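Local atomic coordinates of CRISPR-associated endonuclease Cas9 (Campylobacter jejuni subsp. jejuni serotype O:2, PDB entry 5X2H), a protein that uses a guide RNA to recognise matching DNA and cleaves both strands of it with separate RuvC-like and HNH nuclease domains, in bacterial defence against mobile genetic elements. Residues 76-81 and 126-131; 113-118 and 210-215; 186-191 and 197-202. All blocks are in the same frame, centred on the assembly; numbering follows the deposited sequence.

Contact 1: residues 76-81 and 126-131; sequences HLIANE and RVILHI. With nucleotides of chain B.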
# COMPACT_ATOMS: atom_id res chain seq x y z
N HIS A 76 -30.91 -12.18 14.31
CA HIS A 76 -31.14 -12.60 15.69
C HIS A 76 -32.25 -11.78 16.33
O HIS A 76 -33.14 -12.33 16.98
CB HIS A 76 -29.85 -12.47 16.51
CG HIS A 76 -28.89 -13.60 16.32
ND1 HIS A 76 -29.21 -14.91 16.60
CD2 HIS A 76 -27.60 -13.62 15.91
CE1 HIS A 76 -28.17 -15.68 16.36
NE2 HIS A 76 -27.18 -14.92 15.94
N LEU A 77 -32.20 -10.46 16.16
CA LEU A 77 -33.23 -9.60 16.75
C LEU A 77 -34.60 -9.90 16.16
O LEU A 77 -35.60 -9.94 16.89
CB LEU A 77 -32.87 -8.13 16.54
CG LEU A 77 -31.55 -7.63 17.15
CD1 LEU A 77 -31.29 -6.19 16.74
CD2 LEU A 77 -31.58 -7.75 18.68
N ILE A 78 -34.66 -10.10 14.85
CA ILE A 78 -35.93 -10.43 14.19
C ILE A 78 -36.46 -11.77 14.70
O ILE A 78 -37.64 -11.89 15.03
CB ILE A 78 -35.74 -10.44 12.67
CG1 ILE A 78 -35.58 -9.00 12.15
CG2 ILE A 78 -36.90 -11.15 11.98
CD1 ILE A 78 -35.11 -8.92 10.72
N ALA A 79 -35.59 -12.77 14.80
CA ALA A 79 -36.03 -14.09 15.26
C ALA A 79 -36.47 -14.04 16.72
O ALA A 79 -37.42 -14.73 17.11
CB ALA A 79 -34.91 -15.11 15.08
N ASN A 80 -35.80 -13.23 17.54
CA ASN A 80 -36.18 -13.14 18.95
C ASN A 80 -37.47 -12.35 19.13
O ASN A 80 -38.35 -12.75 19.90
CB ASN A 80 -35.05 -12.50 19.76
CG ASN A 80 -33.79 -13.35 19.78
OD1 ASN A 80 -33.84 -14.55 19.52
ND2 ASN A 80 -32.66 -12.73 20.10
N GLU A 81 -37.60 -11.22 18.43
CA GLU A 81 -38.76 -10.36 18.62
C GLU A 81 -40.01 -10.95 17.99
O GLU A 81 -41.10 -10.89 18.57
CB GLU A 81 -38.48 -8.97 18.06
CG GLU A 81 -39.60 -7.97 18.25
CD GLU A 81 -39.69 -7.45 19.67
OE1 GLU A 81 -38.83 -7.80 20.50
OE2 GLU A 81 -40.63 -6.68 19.95
N ARG A 126 -38.29 -9.08 6.15
CA ARG A 126 -37.56 -8.90 4.90
C ARG A 126 -37.35 -7.42 4.58
O ARG A 126 -36.35 -7.07 3.95
CB ARG A 126 -38.28 -9.61 3.76
CG ARG A 126 -38.17 -11.13 3.84
CD ARG A 126 -38.97 -11.84 2.76
NE ARG A 126 -38.87 -11.16 1.47
CZ ARG A 126 -39.92 -10.75 0.76
NH1 ARG A 126 -41.15 -10.98 1.20
NH2 ARG A 126 -39.73 -10.13 -0.39
N VAL A 127 -38.26 -6.56 5.02
CA VAL A 127 -38.08 -5.12 4.81
C VAL A 127 -36.86 -4.62 5.58
O VAL A 127 -36.01 -3.91 5.02
CB VAL A 127 -39.35 -4.35 5.22
CG1 VAL A 127 -39.05 -2.87 5.39
CG2 VAL A 127 -40.45 -4.56 4.19
N ILE A 128 -36.76 -4.98 6.86
CA ILE A 128 -35.63 -4.55 7.67
C ILE A 128 -34.32 -5.03 7.06
O ILE A 128 -33.35 -4.27 6.95
CB ILE A 128 -35.79 -5.06 9.12
CG1 ILE A 128 -36.99 -4.38 9.79
CG2 ILE A 128 -34.52 -4.83 9.92
CD1 ILE A 128 -37.31 -4.93 11.16
N LEU A 129 -34.27 -6.30 6.65
CA LEU A 129 -33.03 -6.85 6.11
C LEU A 129 -32.68 -6.24 4.76
O LEU A 129 -31.49 -6.08 4.45
CB LEU A 129 -33.14 -8.37 6.00
CG LEU A 129 -33.31 -9.07 7.36
CD1 LEU A 129 -33.65 -10.55 7.19
CD2 LEU A 129 -32.05 -8.90 8.20
N HIS A 130 -33.68 -5.87 3.96
CA HIS A 130 -33.39 -5.29 2.66
C HIS A 130 -32.80 -3.89 2.78
O HIS A 130 -31.84 -3.55 2.08
CB HIS A 130 -34.66 -5.26 1.80
CG HIS A 130 -34.43 -4.81 0.40
ND1 HIS A 130 -34.97 -3.65 -0.11
CD2 HIS A 130 -33.71 -5.36 -0.61
CE1 HIS A 130 -34.60 -3.51 -1.37
NE2 HIS A 130 -33.83 -4.53 -1.70
N ILE A 131 -33.37 -3.06 3.67
CA ILE A 131 -32.83 -1.72 3.87
C ILE A 131 -31.43 -1.79 4.47
O ILE A 131 -30.55 -1.00 4.12
CB ILE A 131 -33.79 -0.90 4.76
CG1 ILE A 131 -35.10 -0.61 4.02
CG2 ILE A 131 -33.13 0.40 5.22
CD1 ILE A 131 -36.10 0.19 4.83
P A B 63 -23.63 -14.25 15.09
OP1 A B 63 -24.53 -15.40 15.35
OP2 A B 63 -22.89 -14.18 13.80
O5' A B 63 -24.44 -12.89 15.27
C5' A B 63 -23.80 -11.63 15.08
C4' A B 63 -23.99 -10.72 16.26
O4' A B 63 -25.38 -10.75 16.67
C3' A B 63 -23.22 -11.09 17.53
O3' A B 63 -21.88 -10.61 17.59
C2' A B 63 -24.09 -10.51 18.64
O2' A B 63 -23.84 -9.12 18.81
C1' A B 63 -25.49 -10.69 18.07
N9 A B 63 -26.14 -11.92 18.56
C8 A B 63 -25.64 -13.20 18.54
N7 A B 63 -26.46 -14.09 19.04
C5 A B 63 -27.57 -13.35 19.41
C6 A B 63 -28.79 -13.71 19.99
N6 A B 63 -29.10 -14.97 20.32
N1 A B 63 -29.69 -12.73 20.23
C2 A B 63 -29.37 -11.47 19.90
N3 A B 63 -28.26 -11.01 19.34
C4 A B 63 -27.39 -12.01 19.11
P A B 44 -33.08 -6.10 -5.23
OP1 A B 44 -33.00 -4.92 -4.33
OP2 A B 44 -31.93 -6.41 -6.11
O5' A B 44 -33.36 -7.38 -4.34
C5' A B 44 -34.50 -7.46 -3.50
C4' A B 44 -34.73 -8.86 -3.00
O4' A B 44 -34.95 -9.76 -4.12
C3' A B 44 -33.57 -9.48 -2.24
O3' A B 44 -33.55 -9.07 -0.89
C2' A B 44 -33.81 -10.98 -2.42
O2' A B 44 -34.78 -11.44 -1.49
C1' A B 44 -34.41 -11.03 -3.82
N9 A B 44 -33.42 -11.38 -4.86
C8 A B 44 -32.78 -10.55 -5.74
N7 A B 44 -31.96 -11.16 -6.56
C5 A B 44 -32.06 -12.50 -6.19
C6 A B 44 -31.45 -13.67 -6.68
N6 A B 44 -30.56 -13.68 -7.68
N1 A B 44 -31.77 -14.84 -6.09
C2 A B 44 -32.65 -14.83 -5.09
N3 A B 44 -33.30 -13.80 -4.55
C4 A B 44 -32.96 -12.65 -5.15
P A B 45 -32.16 -8.82 -0.13
OP1 A B 45 -32.50 -8.22 1.18
OP2 A B 45 -31.23 -8.11 -1.05
O5' A B 45 -31.59 -10.29 0.12
C5' A B 45 -32.27 -11.16 1.01
C4' A B 45 -31.80 -12.59 0.86
O4' A B 45 -32.10 -13.09 -0.47
C3' A B 45 -30.30 -12.82 1.01
O3' A B 45 -29.87 -12.83 2.36
C2' A B 45 -30.11 -14.15 0.29
O2' A B 45 -30.54 -15.23 1.10
C1' A B 45 -31.09 -14.00 -0.87
N9 A B 45 -30.43 -13.46 -2.08
C8 A B 45 -30.31 -12.15 -2.47
N7 A B 45 -29.65 -12.00 -3.59
C5 A B 45 -29.32 -13.29 -3.96
C6 A B 45 -28.61 -13.81 -5.05
N6 A B 45 -28.09 -13.04 -6.02
N1 A B 45 -28.45 -15.15 -5.12
C2 A B 45 -28.96 -15.91 -4.14
N3 A B 45 -29.65 -15.54 -3.06
C4 A B 45 -29.79 -14.20 -3.03

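Contact 2: residues 113-118 and 210-215; sequences RALNEL and LKLIFK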
# COMPACT_ATOMS: atom_id res chain seq x y z
N ARG A 113 -46.29 -0.86 0.86
CA ARG A 113 -47.43 -1.24 1.68
C ARG A 113 -47.28 -0.76 3.11
O ARG A 113 -48.27 -0.39 3.76
CB ARG A 113 -47.61 -2.76 1.67
CG ARG A 113 -47.96 -3.38 0.34
CD ARG A 113 -48.11 -4.88 0.52
NE ARG A 113 -48.41 -5.58 -0.73
CZ ARG A 113 -48.49 -6.90 -0.83
NH1 ARG A 113 -48.29 -7.66 0.24
NH2 ARG A 113 -48.77 -7.46 -1.99
N ALA A 114 -46.05 -0.76 3.63
CA ALA A 114 -45.81 -0.39 5.02
C ALA A 114 -46.27 1.03 5.33
O ALA A 114 -46.49 1.35 6.50
CB ALA A 114 -44.32 -0.53 5.34
N LEU A 115 -46.42 1.88 4.31
CA LEU A 115 -46.94 3.22 4.52
C LEU A 115 -48.46 3.27 4.54
O LEU A 115 -49.03 4.34 4.80
CB LEU A 115 -46.42 4.15 3.42
CG LEU A 115 -44.93 4.03 3.08
CD1 LEU A 115 -44.58 4.93 1.91
CD2 LEU A 115 -44.07 4.37 4.29
N ASN A 116 -49.14 2.15 4.28
CA ASN A 116 -50.60 2.17 4.13
C ASN A 116 -51.33 1.05 4.85
O ASN A 116 -52.51 1.23 5.17
CB ASN A 116 -50.98 2.12 2.64
CG ASN A 116 -50.28 3.19 1.83
OD1 ASN A 116 -50.69 4.35 1.81
ND2 ASN A 116 -49.20 2.81 1.15
N GLU A 117 -50.71 -0.09 5.14
CA GLU A 117 -51.41 -1.19 5.77
C GLU A 117 -50.46 -1.95 6.69
O GLU A 117 -49.24 -1.76 6.65
CB GLU A 117 -52.01 -2.14 4.73
CG GLU A 117 -51.01 -3.10 4.13
CD GLU A 117 -51.48 -3.70 2.82
OE1 GLU A 117 -52.19 -2.99 2.07
OE2 GLU A 117 -51.16 -4.87 2.54
N LEU A 118 -51.04 -2.82 7.51
CA LEU A 118 -50.24 -3.64 8.41
C LEU A 118 -49.46 -4.69 7.63
O LEU A 118 -49.99 -5.34 6.73
CB LEU A 118 -51.15 -4.32 9.44
CG LEU A 118 -50.51 -5.36 10.37
CD1 LEU A 118 -49.43 -4.73 11.23
CD2 LEU A 118 -51.56 -6.04 11.23
N LEU A 210 -36.87 3.69 7.50
CA LEU A 210 -37.06 2.66 8.52
C LEU A 210 -37.68 3.23 9.79
O LEU A 210 -38.46 2.54 10.46
CB LEU A 210 -35.73 1.97 8.82
CG LEU A 210 -35.82 0.67 9.63
CD1 LEU A 210 -36.87 -0.25 9.05
CD2 LEU A 210 -34.46 -0.02 9.67
N LYS A 211 -37.36 4.48 10.14
CA LYS A 211 -38.04 5.12 11.26
C LYS A 211 -39.52 5.35 10.94
O LYS A 211 -40.38 5.15 11.80
CB LYS A 211 -37.37 6.45 11.61
CG LYS A 211 -35.99 6.31 12.23
CD LYS A 211 -35.41 7.67 12.61
CE LYS A 211 -34.05 7.53 13.27
NZ LYS A 211 -33.45 8.85 13.58
N LEU A 212 -39.81 5.77 9.71
CA LEU A 212 -41.20 6.00 9.31
C LEU A 212 -41.98 4.70 9.25
O LEU A 212 -43.15 4.66 9.65
CB LEU A 212 -41.24 6.72 7.96
CG LEU A 212 -42.62 6.95 7.35
CD1 LEU A 212 -43.44 7.90 8.20
CD2 LEU A 212 -42.50 7.46 5.92
N ILE A 213 -41.35 3.63 8.76
CA ILE A 213 -42.04 2.35 8.66
C ILE A 213 -42.41 1.82 10.05
O ILE A 213 -43.52 1.31 10.25
CB ILE A 213 -41.18 1.34 7.88
CG1 ILE A 213 -41.10 1.74 6.41
CG2 ILE A 213 -41.74 -0.07 8.03
CD1 ILE A 213 -40.20 0.85 5.58
N PHE A 214 -41.50 1.95 11.01
CA PHE A 214 -41.81 1.55 12.38
C PHE A 214 -42.99 2.34 12.92
O PHE A 214 -43.92 1.77 13.49
CB PHE A 214 -40.58 1.74 13.28
CG PHE A 214 -39.76 0.50 13.46
CD1 PHE A 214 -40.17 -0.50 14.33
CD2 PHE A 214 -38.57 0.32 12.76
CE1 PHE A 214 -39.42 -1.65 14.50
CE2 PHE A 214 -37.82 -0.83 12.93
CZ PHE A 214 -38.24 -1.81 13.80
N LYS A 215 -42.98 3.66 12.73
CA LYS A 215 -44.05 4.51 13.24
C LYS A 215 -45.38 4.19 12.56
O LYS A 215 -46.43 4.16 13.21
CB LYS A 215 -43.69 5.98 13.05
CG LYS A 215 -44.81 6.96 13.37
CD LYS A 215 -44.81 8.11 12.38
CE LYS A 215 -44.50 9.44 13.05
NZ LYS A 215 -45.70 10.03 13.71

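Contact 3: residues 186-191 and 197-202; sequences EFTNVR and YERCIA. With nucleotides of chain B.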
# COMPACT_ATOMS: atom_id res chain seq x y z
N GLU A 186 -38.40 -3.91 -21.68
CA GLU A 186 -37.52 -4.37 -20.60
C GLU A 186 -37.74 -3.52 -19.35
O GLU A 186 -37.83 -2.29 -19.43
CB GLU A 186 -36.05 -4.29 -21.02
CG GLU A 186 -35.66 -5.24 -22.14
CD GLU A 186 -34.19 -5.13 -22.50
OE1 GLU A 186 -33.53 -4.17 -22.04
OE2 GLU A 186 -33.69 -6.01 -23.24
N PHE A 187 -37.83 -4.19 -18.21
CA PHE A 187 -37.86 -3.49 -16.94
C PHE A 187 -36.61 -2.63 -16.78
O PHE A 187 -35.50 -3.07 -17.07
CB PHE A 187 -37.95 -4.48 -15.78
CG PHE A 187 -39.30 -5.12 -15.63
CD1 PHE A 187 -40.45 -4.48 -16.08
CD2 PHE A 187 -39.43 -6.36 -15.03
CE1 PHE A 187 -41.69 -5.07 -15.94
CE2 PHE A 187 -40.67 -6.95 -14.88
CZ PHE A 187 -41.80 -6.30 -15.33
N THR A 188 -36.80 -1.39 -16.32
CA THR A 188 -35.65 -0.57 -15.99
C THR A 188 -35.05 -1.02 -14.65
O THR A 188 -35.61 -1.87 -13.95
CB THR A 188 -36.02 0.91 -15.95
OG1 THR A 188 -34.82 1.70 -15.96
CG2 THR A 188 -36.80 1.23 -14.69
N ASN A 189 -33.91 -0.43 -14.31
CA ASN A 189 -33.15 -0.88 -13.15
C ASN A 189 -33.50 -0.07 -11.91
O ASN A 189 -33.65 1.15 -11.97
CB ASN A 189 -31.65 -0.77 -13.43
CG ASN A 189 -31.23 0.62 -13.84
OD1 ASN A 189 -31.81 1.22 -14.74
ND2 ASN A 189 -30.20 1.15 -13.18
N VAL A 190 -33.66 -0.77 -10.79
CA VAL A 190 -33.71 -0.12 -9.48
C VAL A 190 -32.32 -0.05 -8.87
O VAL A 190 -31.87 1.01 -8.43
CB VAL A 190 -34.69 -0.85 -8.55
CG1 VAL A 190 -34.86 -0.07 -7.26
CG2 VAL A 190 -36.03 -1.06 -9.24
N ARG A 191 -31.64 -1.19 -8.84
CA ARG A 191 -30.24 -1.24 -8.48
C ARG A 191 -29.41 -0.51 -9.53
O ARG A 191 -29.84 -0.30 -10.67
CB ARG A 191 -29.76 -2.69 -8.35
CG ARG A 191 -30.57 -3.54 -7.39
CD ARG A 191 -30.13 -3.30 -5.95
NE ARG A 191 -28.70 -3.52 -5.78
CZ ARG A 191 -28.16 -4.70 -5.45
NH1 ARG A 191 -28.93 -5.76 -5.28
NH2 ARG A 191 -26.84 -4.81 -5.31
N TYR A 197 -23.75 5.18 -11.28
CA TYR A 197 -24.08 5.45 -9.89
C TYR A 197 -25.38 6.23 -9.75
O TYR A 197 -25.59 6.91 -8.74
CB TYR A 197 -22.94 6.20 -9.21
CG TYR A 197 -21.63 5.44 -9.19
CD1 TYR A 197 -21.38 4.48 -8.22
CD2 TYR A 197 -20.65 5.68 -10.15
CE1 TYR A 197 -20.19 3.78 -8.20
CE2 TYR A 197 -19.46 4.99 -10.14
CZ TYR A 197 -19.23 4.04 -9.16
OH TYR A 197 -18.05 3.35 -9.14
N GLU A 198 -26.27 6.13 -10.74
CA GLU A 198 -27.40 7.05 -10.84
C GLU A 198 -28.38 6.90 -9.68
O GLU A 198 -29.05 7.87 -9.30
CB GLU A 198 -28.12 6.83 -12.18
CG GLU A 198 -29.16 7.87 -12.54
CD GLU A 198 -29.78 7.60 -13.90
OE1 GLU A 198 -29.39 6.60 -14.54
OE2 GLU A 198 -30.65 8.38 -14.34
N ARG A 199 -28.49 5.71 -9.10
CA ARG A 199 -29.49 5.43 -8.08
C ARG A 199 -28.98 5.66 -6.66
O ARG A 199 -29.70 5.35 -5.70
CB ARG A 199 -29.99 3.99 -8.22
CG ARG A 199 -30.50 3.63 -9.61
CD ARG A 199 -31.92 4.13 -9.84
NE ARG A 199 -32.48 3.59 -11.07
CZ ARG A 199 -32.49 4.23 -12.24
NH1 ARG A 199 -33.01 3.65 -13.31
NH2 ARG A 199 -31.97 5.45 -12.33
N CYS A 200 -27.76 6.19 -6.50
CA CYS A 200 -27.20 6.38 -5.16
C CYS A 200 -28.04 7.37 -4.36
O CYS A 200 -28.35 8.47 -4.83
CB CYS A 200 -25.76 6.86 -5.26
SG CYS A 200 -24.59 5.57 -5.73
N ILE A 201 -28.40 6.97 -3.14
CA ILE A 201 -29.21 7.78 -2.24
C ILE A 201 -28.52 7.85 -0.88
O ILE A 201 -28.02 6.84 -0.38
CB ILE A 201 -30.64 7.21 -2.10
CG1 ILE A 201 -31.34 7.21 -3.46
CG2 ILE A 201 -31.44 8.00 -1.07
CD1 ILE A 201 -32.75 6.67 -3.41
N ALA A 202 -28.50 9.05 -0.30
CA ALA A 202 -27.81 9.26 0.97
C ALA A 202 -28.40 8.37 2.06
O ALA A 202 -29.62 8.18 2.15
CB ALA A 202 -27.90 10.73 1.39
P A B 41 -30.21 -9.70 -20.41
OP1 A B 41 -28.99 -8.90 -20.71
OP2 A B 41 -30.13 -10.94 -19.59
O5' A B 41 -31.27 -8.74 -19.72
C5' A B 41 -31.67 -7.53 -20.34
C4' A B 41 -32.93 -6.98 -19.73
O4' A B 41 -34.04 -7.89 -19.96
C3' A B 41 -32.92 -6.80 -18.22
O3' A B 41 -32.23 -5.64 -17.79
C2' A B 41 -34.40 -6.81 -17.88
O2' A B 41 -35.00 -5.56 -18.21
C1' A B 41 -34.92 -7.86 -18.85
N9 A B 41 -34.93 -9.20 -18.23
C8 A B 41 -34.02 -10.21 -18.41
N7 A B 41 -34.29 -11.29 -17.72
C5 A B 41 -35.44 -10.96 -17.03
C6 A B 41 -36.24 -11.69 -16.12
N6 A B 41 -35.96 -12.94 -15.73
N1 A B 41 -37.33 -11.07 -15.61
C2 A B 41 -37.60 -9.82 -16.00
N3 A B 41 -36.93 -9.04 -16.85
C4 A B 41 -35.85 -9.68 -17.33
P C B 20 -25.88 -1.18 -6.15
OP1 C B 20 -27.33 -1.13 -6.46
OP2 C B 20 -25.37 -2.25 -5.27
O5' C B 20 -25.11 -1.23 -7.54
C5' C B 20 -24.56 -2.44 -8.05
C4' C B 20 -23.38 -2.14 -8.94
O4' C B 20 -22.20 -1.91 -8.12
C3' C B 20 -22.96 -3.23 -9.91
O3' C B 20 -23.73 -3.23 -11.10
C2' C B 20 -21.49 -2.90 -10.16
O2' C B 20 -21.37 -1.86 -11.11
C1' C B 20 -21.05 -2.36 -8.79
N1 C B 20 -20.38 -3.39 -7.96
C2 C B 20 -19.12 -3.86 -8.34
O2 C B 20 -18.59 -3.42 -9.37
N3 C B 20 -18.50 -4.79 -7.58
C4 C B 20 -19.08 -5.24 -6.47
N4 C B 20 -18.41 -6.15 -5.75
C5 C B 20 -20.36 -4.77 -6.04
C6 C B 20 -20.96 -3.85 -6.81
P U B 43 -32.96 -4.71 -10.70
OP1 U B 43 -32.82 -3.34 -10.14
OP2 U B 43 -31.75 -5.47 -11.09
O5' U B 43 -33.76 -5.59 -9.66
C5' U B 43 -35.02 -5.17 -9.17
C4' U B 43 -35.61 -6.19 -8.24
O4' U B 43 -36.08 -7.35 -8.99
C3' U B 43 -34.66 -6.79 -7.21
O3' U B 43 -34.41 -5.93 -6.11
C2' U B 43 -35.37 -8.09 -6.84
O2' U B 43 -36.48 -7.82 -5.99
C1' U B 43 -35.91 -8.52 -8.21
N1 U B 43 -34.98 -9.44 -8.90
C2 U B 43 -34.96 -10.75 -8.48
O2 U B 43 -35.67 -11.17 -7.57
N3 U B 43 -34.08 -11.56 -9.15
C4 U B 43 -33.24 -11.20 -10.17
O4 U B 43 -32.50 -12.05 -10.68
C5 U B 43 -33.32 -9.82 -10.55
C6 U B 43 -34.16 -9.01 -9.92

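Contact 1: residues 76-81 and 126-131
Ile78 reaches across to Leu129 and Ile128 with a single methyl, and this one carbon makes every side-chain contact between the two helical segments. Its CG1 branch lies anti to the carbonyl carbon (chi1 -72°) and continues extended, carrying CD1 out toward helix 121-133. There CD1 of Ile78 sits 3.8 Å from CG of Leu129, close to the fork of the leucine, with both of that residue's methyls only slightly farther off. The two side chains meet at a slant, and on the neighbouring position CG2 of Ile128 borders the same methyl at 4.2 Å. Phe228 and Val232 of helix 226-236 also pack on Ile128, so the isoleucine pair belongs to a larger apolar core.

Each helix turns a polar side to the RNA of chain B. The His76 ring lies under the base of A63, with N7 above its centre, while its NE2 donates a nearly straight bond (165°) of 2.8 Å to OP1 of the same nucleotide; Tyr86 also stacks with this histidine. One turn on, ND2 of Asn80 gives a more bent bond of 3.0 Å to N1 of A63. On helix 121-133, CG of His130 stands anti to the backbone N (chi1 -174°), and NE2 of His130 donates to OP1 of A44 at 2.8 Å, the phosphate oxygen lying in the ring plane. A phosphate oxygen of A45 also lies near that ring's edge, and Tyr108 meets the ring edge-to-face.

The seam between the two helices is thus purely apolar and buried, whereas His76, Asn80 and His130 direct hydrogen bonds at the RNA. The phosphate would probably favour a protonated ring at His76; at His130, a weak hydrogen bond from Arg111 to ND1 is consistent with the proton sitting on NE2.

Contact 2: residues 113-118 and 210-215
Ala114 and Ile213 form the closest backbone approach of this wholly apolar contact, their CA atoms 5.9 Å apart. CB of Ala114 points at the helix and rests 3.8 Å from CG2 of Ile213, with CG1 of the same isoleucine a little farther away, so the small methyl meets the branched part of the side chain. A second meeting pairs leucine methyls: CD2 of Leu115 touches CD2 of Leu212 at 3.8 Å, the two side chains crossing at about a right angle. In Leu212, CG lies anti to the backbone N (chi1 176°) and CD2 continues the chain outward to reach Leu115.

The arrangement is that of a helix-to-helix connection laid against a third helix: residues 114-118 lead from helix 107-113 toward helix 121-133 and pack on helix 203-219. Phe124 and Val127 of helix 121-133 cover Ile213 as well.

Polar bonding shapes the loop itself. Carbonyl O of Arg113, at the end of helix 107-113, accepts from the backbone N of Asn116 at 2.7 Å and from that of Glu117 at 2.8 Å, three and four residues on, which continues the coil briefly into the loop. Farther along helix 203-219, NE2 of Gln217 bonds the carbonyls of Ala114 and Glu117.

Contact 3: residues 186-191 and 197-202
Arg199 holds the backbone of Asn189 in a side-on grip, its NE and NH1 both donating to the one carbonyl O of Asn189 in moderately bent hydrogen bonds, each 2.9 Å long. The oxygen lies in the guanidinium plane; seen from the carbonyl, NH1 is in its plane whereas NE is tilted from it by 35°. A bend at chi2 (-80°) folds the arginine chain so that its CG passes 3.2 Å from O of Val190 before the head group reaches Asn189.

Further polar links set the grip. ND2 of Asn189 lies over one face of the Arg199 guanidinium, the amide and guanidinium planes 30° apart, and this ND2 donates to O of Arg191 at 2.9 Å, tying the side chain to the backbone two residues on. NH2 of Arg199 forms a salt bridge with OE1 of Glu198, and Tyr176 adds a cation-pi contact to this arginine.

Both segments belong to the long irregular connection between helices 168-175 and 203-219; the type I beta turn from Tyr197 to Cys200 presents Arg199 to the earlier part of that connection.

Hydrogen bonds to the RNA of chain B occupy segment 186-191. Consecutive backbone amides of Val190 and Arg191 converge on OP1 of U43, each N 2.8 Å from that oxygen, while the O2' of A41 donates to O of Phe187. The Arg191 guanidinium, edge-on to the phosphate of C20, sends NE to OP1 at 2.8 Å and NH2 to OP2 at 3.0 Å, two nearly straight bonds to separate oxygens. Its NH1 makes a salt bridge with a further RNA phosphate, and Tyr197 OH bonds a cytosine base of the DNA.

Overall arrangement
Following the chain from the N terminus, the end of helix 51-82 opens contact 1, which closes at helix 121-133. Before it closes, the loop after helix 107-113 opens contact 2, whose partner comes only at helix 203-219; contacts 1 and 2 therefore cross. Contact 3 opens and closes later, within the span of contact 2 and wholly after contact 1, joining two parts of the loop that runs from helix 168-175 to helix 203-219. Contacts 1 and 2 share one apolar core, where CG1 of Val127 packs 3.9 Å from CD1 of Ile213. Contact 3 touches neither, its centre about 24 Å from that of contact 1, but like contact 1 it binds RNA directly.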